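Local coordinates for CPXV018 protein (Cowpox virus, PDB 4PDC) that probably acts as a viral MHC class I-like decoy ligand that engages the immune receptor NKG2D and blocks its recognition of host stress ligands, at residues L52-Y55 and K56-S60; F123-K126 and K127-G131; S140-R143 and K144-D147. The protein carries 2 engineered substitutions. All coordinates share one frame; numbering follows the deposited sequence.

Contact 1: residues L52-Y55 and K56-S60; sequences LPFY and KNVFS
Y55 sets its CB over one face of the F59 ring, 3.9 Å from that ring's centroid, a CH-pi contact one helical turn along the chain. The Y55 and F59 ring planes are nearly parallel, 2° apart, but displaced so far that they barely overlap; the closer approach to the F59 ring is made by the Y55 methylene. The backbone bond from F59 N to Y55 O measures 2.7 Å, and Y55 O itself lies over a face of the F59 ring. These i to i+4 contacts belong to helix 51-64, which lies across the antiparallel sheet of what is consistent with an MHC class I-like platform: Y55 meets F6 and F59 meets F8 edge-to-face, while Y55 OH is hydrogen-bonded to H137 ND1. F54 extends with CG anti to the backbone N (chi1 179°), and V58 CG2 lies over a face of its ring, 4.0 Å from the centroid. The same two residues share a nearly straight bond from V58 N to F54 O, 3.0 Å long with 171° at the hydrogen. K56 contributes near its backbone: its N bonds to L52 O at 2.9 Å, and its extended chain leads away.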
# COMPACT_ATOMS: atom_id res chain seq x y z
N LEU E 52 2.61 -9.66 -13.83
CA LEU E 52 1.71 -9.29 -14.92
C LEU E 52 0.29 -8.98 -14.41
O LEU E 52 -0.26 -7.92 -14.73
CB LEU E 52 1.65 -10.38 -15.99
CG LEU E 52 2.93 -10.62 -16.81
CD1 LEU E 52 2.70 -11.75 -17.81
CD2 LEU E 52 3.38 -9.36 -17.54
N PRO E 53 -0.31 -9.88 -13.62
CA PRO E 53 -1.68 -9.59 -13.17
C PRO E 53 -1.74 -8.40 -12.22
O PRO E 53 -2.72 -7.66 -12.23
CB PRO E 53 -2.11 -10.88 -12.47
CG PRO E 53 -0.85 -11.57 -12.11
CD PRO E 53 0.15 -11.21 -13.17
N PHE E 54 -0.70 -8.22 -11.41
CA PHE E 54 -0.61 -7.09 -10.50
C PHE E 54 -0.54 -5.78 -11.28
O PHE E 54 -1.30 -4.85 -11.02
CB PHE E 54 0.61 -7.25 -9.58
CG PHE E 54 0.79 -6.11 -8.60
CD1 PHE E 54 0.06 -6.07 -7.43
CD2 PHE E 54 1.70 -5.10 -8.86
CE1 PHE E 54 0.23 -5.04 -6.52
CE2 PHE E 54 1.87 -4.07 -7.96
CZ PHE E 54 1.14 -4.04 -6.79
N TYR E 55 0.37 -5.72 -12.25
CA TYR E 55 0.54 -4.52 -13.05
C TYR E 55 -0.69 -4.23 -13.90
O TYR E 55 -1.03 -3.07 -14.12
CB TYR E 55 1.78 -4.63 -13.95
CG TYR E 55 3.11 -4.64 -13.22
CD1 TYR E 55 3.27 -3.96 -12.02
CD2 TYR E 55 4.20 -5.33 -13.74
CE1 TYR E 55 4.49 -3.97 -11.35
CE2 TYR E 55 5.42 -5.34 -13.08
CZ TYR E 55 5.56 -4.66 -11.89
OH TYR E 55 6.77 -4.69 -11.24
N LYS E 56 -1.35 -5.27 -14.39
CA LYS E 56 -2.55 -5.07 -15.19
C LYS E 56 -3.58 -4.27 -14.40
O LYS E 56 -4.22 -3.36 -14.92
CB LYS E 56 -3.15 -6.40 -15.65
CG LYS E 56 -4.34 -6.24 -16.60
CD LYS E 56 -4.85 -7.58 -17.09
CE LYS E 56 -5.98 -7.42 -18.10
NZ LYS E 56 -6.43 -8.73 -18.64
N ASN E 57 -3.70 -4.58 -13.11
CA ASN E 57 -4.63 -3.87 -12.24
C ASN E 57 -4.15 -2.46 -11.92
O ASN E 57 -4.92 -1.51 -12.02
CB ASN E 57 -4.84 -4.65 -10.94
CG ASN E 57 -5.70 -5.88 -11.14
OD1 ASN E 57 -6.64 -5.88 -11.94
ND2 ASN E 57 -5.40 -6.94 -10.40
N VAL E 58 -2.89 -2.33 -11.53
CA VAL E 58 -2.33 -1.02 -11.21
C VAL E 58 -2.37 -0.09 -12.42
O VAL E 58 -2.67 1.09 -12.29
CB VAL E 58 -0.88 -1.14 -10.71
CG1 VAL E 58 -0.24 0.24 -10.56
CG2 VAL E 58 -0.84 -1.88 -9.39
N PHE E 59 -2.06 -0.62 -13.60
CA PHE E 59 -2.02 0.20 -14.80
C PHE E 59 -3.42 0.64 -15.21
O PHE E 59 -3.65 1.81 -15.51
CB PHE E 59 -1.33 -0.55 -15.95
CG PHE E 59 0.14 -0.83 -15.71
CD1 PHE E 59 0.79 -0.32 -14.59
CD2 PHE E 59 0.86 -1.60 -16.60
CE1 PHE E 59 2.14 -0.58 -14.37
CE2 PHE E 59 2.21 -1.87 -16.39
CZ PHE E 59 2.85 -1.35 -15.27
N SER E 60 -4.37 -0.30 -15.23
CA SER E 60 -5.75 0.03 -15.61
C SER E 60 -6.32 1.10 -14.68
O SER E 60 -6.93 2.07 -15.13
CB SER E 60 -6.63 -1.22 -15.58
OG SER E 60 -6.18 -2.17 -16.52

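Contact 2: residues F123-K126 and K127-G131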
# COMPACT_ATOMS: atom_id res chain seq x y z
N PHE E 123 0.33 9.80 -7.10
CA PHE E 123 -0.77 9.34 -6.27
C PHE E 123 -1.46 8.12 -6.87
O PHE E 123 -1.64 7.10 -6.21
CB PHE E 123 -1.77 10.49 -6.08
CG PHE E 123 -3.05 10.12 -5.39
CD1 PHE E 123 -3.16 10.20 -4.01
CD2 PHE E 123 -4.15 9.72 -6.12
CE1 PHE E 123 -4.34 9.88 -3.38
CE2 PHE E 123 -5.34 9.39 -5.49
CZ PHE E 123 -5.43 9.47 -4.12
N ARG E 124 -1.82 8.21 -8.15
CA ARG E 124 -2.58 7.15 -8.81
C ARG E 124 -1.73 5.89 -9.02
O ARG E 124 -2.27 4.79 -9.09
CB ARG E 124 -3.14 7.67 -10.14
CG ARG E 124 -4.41 8.50 -9.98
CD ARG E 124 -4.56 9.54 -11.08
NE ARG E 124 -4.18 8.98 -12.37
CZ ARG E 124 -3.31 9.52 -13.21
NH1 ARG E 124 -2.72 10.69 -12.96
NH2 ARG E 124 -3.05 8.90 -14.34
N LEU E 125 -0.41 6.05 -9.09
CA LEU E 125 0.49 4.91 -9.20
C LEU E 125 0.72 4.23 -7.85
O LEU E 125 0.75 3.00 -7.77
CB LEU E 125 1.84 5.35 -9.79
CG LEU E 125 2.96 4.30 -9.73
CD1 LEU E 125 2.57 3.03 -10.47
CD2 LEU E 125 4.25 4.86 -10.28
N LYS E 126 0.89 5.03 -6.81
CA LYS E 126 1.39 4.50 -5.54
C LYS E 126 0.30 4.00 -4.60
O LYS E 126 0.57 3.67 -3.45
CB LYS E 126 2.23 5.56 -4.83
CG LYS E 126 3.57 5.80 -5.52
CD LYS E 126 4.48 6.69 -4.70
CE LYS E 126 5.89 6.73 -5.28
NZ LYS E 126 6.81 7.47 -4.39
N LYS E 127 -0.93 3.93 -5.08
CA LYS E 127 -2.04 3.46 -4.26
C LYS E 127 -1.71 2.08 -3.68
O LYS E 127 -1.84 1.87 -2.48
CB LYS E 127 -3.32 3.41 -5.08
CG LYS E 127 -4.58 3.15 -4.26
CD LYS E 127 -5.82 3.37 -5.10
CE LYS E 127 -7.09 3.12 -4.32
NZ LYS E 127 -8.30 3.50 -5.12
N TRP E 128 -1.26 1.17 -4.54
CA TRP E 128 -0.90 -0.19 -4.11
C TRP E 128 0.57 -0.52 -4.40
O TRP E 128 1.01 -1.64 -4.14
CB TRP E 128 -1.80 -1.21 -4.81
CG TRP E 128 -3.23 -1.14 -4.37
CD1 TRP E 128 -4.27 -0.59 -5.05
CD2 TRP E 128 -3.77 -1.63 -3.14
NE1 TRP E 128 -5.43 -0.71 -4.32
CE2 TRP E 128 -5.15 -1.35 -3.15
CE3 TRP E 128 -3.22 -2.29 -2.04
CZ2 TRP E 128 -5.98 -1.70 -2.09
CZ3 TRP E 128 -4.05 -2.64 -0.99
CH2 TRP E 128 -5.42 -2.34 -1.03
N PHE E 129 1.31 0.46 -4.91
CA PHE E 129 2.66 0.23 -5.41
C PHE E 129 3.59 1.40 -5.07
O PHE E 129 3.78 2.31 -5.88
CB PHE E 129 2.61 0.01 -6.93
CG PHE E 129 3.92 -0.38 -7.54
CD1 PHE E 129 4.54 -1.57 -7.21
CD2 PHE E 129 4.53 0.44 -8.49
CE1 PHE E 129 5.74 -1.94 -7.78
CE2 PHE E 129 5.74 0.08 -9.06
CZ PHE E 129 6.34 -1.11 -8.71
N ASP E 130 4.18 1.38 -3.88
CA ASP E 130 5.05 2.47 -3.44
C ASP E 130 6.50 2.20 -3.84
O ASP E 130 6.80 1.21 -4.51
CB ASP E 130 4.94 2.68 -1.92
CG ASP E 130 5.33 1.46 -1.10
OD1 ASP E 130 6.21 0.67 -1.53
OD2 ASP E 130 4.77 1.29 0.01
N GLY E 131 7.40 3.09 -3.43
CA GLY E 131 8.80 2.98 -3.80
C GLY E 131 9.45 1.70 -3.32
O GLY E 131 10.21 1.07 -4.06
O HOH W 1 -1.35 1.38 -7.39
O HOH W 2 6.80 5.66 -1.79
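L125 and F129 supply the apolar part of the contact, their side chains lying alongside each other and pointing the same way. L125 CD1 reaches the rim of the F129 ring near its plane, 3.8 Å from CD2, and both side chains pack against helix 51-64. A second kind of contact is carbon to oxygen: K126 CA approaches F129 O at 3.3 Å with 159° at the hydrogen, and K126 CG follows at 3.5 Å from the same oxygen. F129 O is buried without a polar partner in the model, and the CA-H of K126 is a weak contact it does make. Water supplies the polar links. One molecule donates to L125 O at 2.7 Å and accepts from W128 N at 2.9 Å, bridging two backbone groups; another accepts from K126 NZ at 3.2 Å and from G131 N at 3.1 Å. The extended K126 chain brings NZ there, where it also forms a salt bridge with E122. F123 and W128 also touch chains of another protein. D130 is the N-cap of the next helix, its OD1 accepting from D133 N. Such a hydrated turn between helices 113-126 and 131-146 is consistent with the interrupted second helix of an MHC class I-like platform.

Contact 3: residues S140-R143 and K144-D147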
# COMPACT_ATOMS: atom_id res chain seq x y z
N SER E 140 13.33 -8.87 -7.42
CA SER E 140 12.71 -10.14 -7.80
C SER E 140 12.80 -10.35 -9.31
O SER E 140 12.97 -11.48 -9.78
CB SER E 140 11.25 -10.18 -7.35
OG SER E 140 11.14 -9.94 -5.95
N LEU E 141 12.69 -9.28 -10.08
CA LEU E 141 12.74 -9.38 -11.54
C LEU E 141 14.17 -9.60 -12.03
O LEU E 141 14.39 -10.31 -13.01
CB LEU E 141 12.15 -8.13 -12.19
CG LEU E 141 10.63 -7.97 -12.06
CD1 LEU E 141 10.21 -6.57 -12.47
CD2 LEU E 141 9.88 -9.02 -12.88
N VAL E 142 15.14 -9.00 -11.35
CA VAL E 142 16.54 -9.25 -11.66
C VAL E 142 16.83 -10.74 -11.46
O VAL E 142 17.57 -11.34 -12.22
CB VAL E 142 17.48 -8.39 -10.78
CG1 VAL E 142 18.92 -8.88 -10.89
CG2 VAL E 142 17.39 -6.93 -11.20
N ARG E 143 16.21 -11.32 -10.43
CA ARG E 143 16.39 -12.74 -10.14
C ARG E 143 15.90 -13.62 -11.29
O ARG E 143 16.61 -14.52 -11.74
CB ARG E 143 15.67 -13.11 -8.84
CG ARG E 143 15.67 -14.59 -8.50
CD ARG E 143 17.08 -15.12 -8.30
NE ARG E 143 17.07 -16.54 -7.93
CZ ARG E 143 16.89 -16.99 -6.69
NH1 ARG E 143 16.71 -16.15 -5.68
NH2 ARG E 143 16.89 -18.30 -6.46
N LYS E 144 14.68 -13.36 -11.76
CA LYS E 144 14.13 -14.09 -12.90
C LYS E 144 15.04 -13.96 -14.11
O LYS E 144 15.36 -14.94 -14.78
CB LYS E 144 12.73 -13.59 -13.26
CG LYS E 144 11.69 -13.76 -12.18
CD LYS E 144 10.29 -13.47 -12.71
CE LYS E 144 9.77 -14.63 -13.55
NZ LYS E 144 8.41 -14.35 -14.09
N MET E 145 15.44 -12.73 -14.38
CA MET E 145 16.23 -12.41 -15.56
C MET E 145 17.58 -13.13 -15.54
O MET E 145 18.06 -13.61 -16.57
CB MET E 145 16.43 -10.90 -15.66
CG MET E 145 17.30 -10.45 -16.83
SD MET E 145 19.03 -10.27 -16.37
CE MET E 145 18.96 -8.86 -15.27
N GLU E 146 18.19 -13.21 -14.36
CA GLU E 146 19.49 -13.85 -14.23
C GLU E 146 19.38 -15.37 -14.27
O GLU E 146 20.33 -16.06 -14.65
CB GLU E 146 20.18 -13.40 -12.94
CG GLU E 146 20.68 -11.95 -13.00
CD GLU E 146 21.40 -11.52 -11.74
OE1 GLU E 146 21.32 -12.25 -10.72
OE2 GLU E 146 22.04 -10.45 -11.76
N ASP E 147 18.22 -15.90 -13.90
CA ASP E 147 17.98 -17.34 -13.94
C ASP E 147 17.32 -17.78 -15.25
O ASP E 147 16.86 -18.92 -15.36
CB ASP E 147 17.11 -17.77 -12.76
CG ASP E 147 17.79 -17.55 -11.42
OD1 ASP E 147 19.00 -17.25 -11.41
OD2 ASP E 147 17.11 -17.69 -10.38
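R143 grips D147 at the last turn of helix 131-146, and its side chain can be traced atom by atom. CB is closest to the next backbone amide, 3.1 Å from K144 N. CG, placed anti to the backbone N, comes within 3.9 Å of D147 OD2, and the bend that follows at chi2 carries the chain toward the carboxylate. CD closes to 3.3 Å from the same oxygen. NE then donates to D147 OD2 at 2.7 Å, the hydrogen bond of a salt bridge, with 151° at the hydrogen. The oxygen lies close to the guanidinium plane at its edge and is met on the syn side, 23° out of the carboxylate plane, the two planes standing 77° apart. CZ is 3.8 Å from OD2, and beyond it NH1 and NH2 make weak or long contacts with a chain of another protein. In the backbone, D147 N bonds to R143 O at 3.0 Å. One residue earlier, the extended E146 side chain runs alongside V142, with OE2 3.6 Å from V142 CG1. D147 is the first residue to leave helical geometry, and its CG lies 3.3 Å from R143 O. A carboxylate at a helix C terminus would probably be unfavourable beside the carbonyls, and the short bond from NE to a single oxygen may offset that charge.

Overall arrangement
Each contact is local and encloses no loop; along the chain the three follow in series, without nesting or crossing. Contact 1 comes first, on helix 51-64, after strands 2-13, 16-25, 29-33 and 38-40. The remaining sheet strands and helix 113-126 then lead to contact 2, at the turn into helix 131-146, whose far end holds contact 3. Distant in sequence, contacts 1 and 2 nevertheless pack together: V58 CG1 lies 4.0 Å from L125 CD1, and F54 CE2 3.7 Å from F129 CD1, joining helix 51-64 to the end of helix 113-126 and the turn that follows. Contact 3 meets contact 1 more lightly, through L141 beside Y55, and stays about 8 Å from contact 2 at nearest atoms.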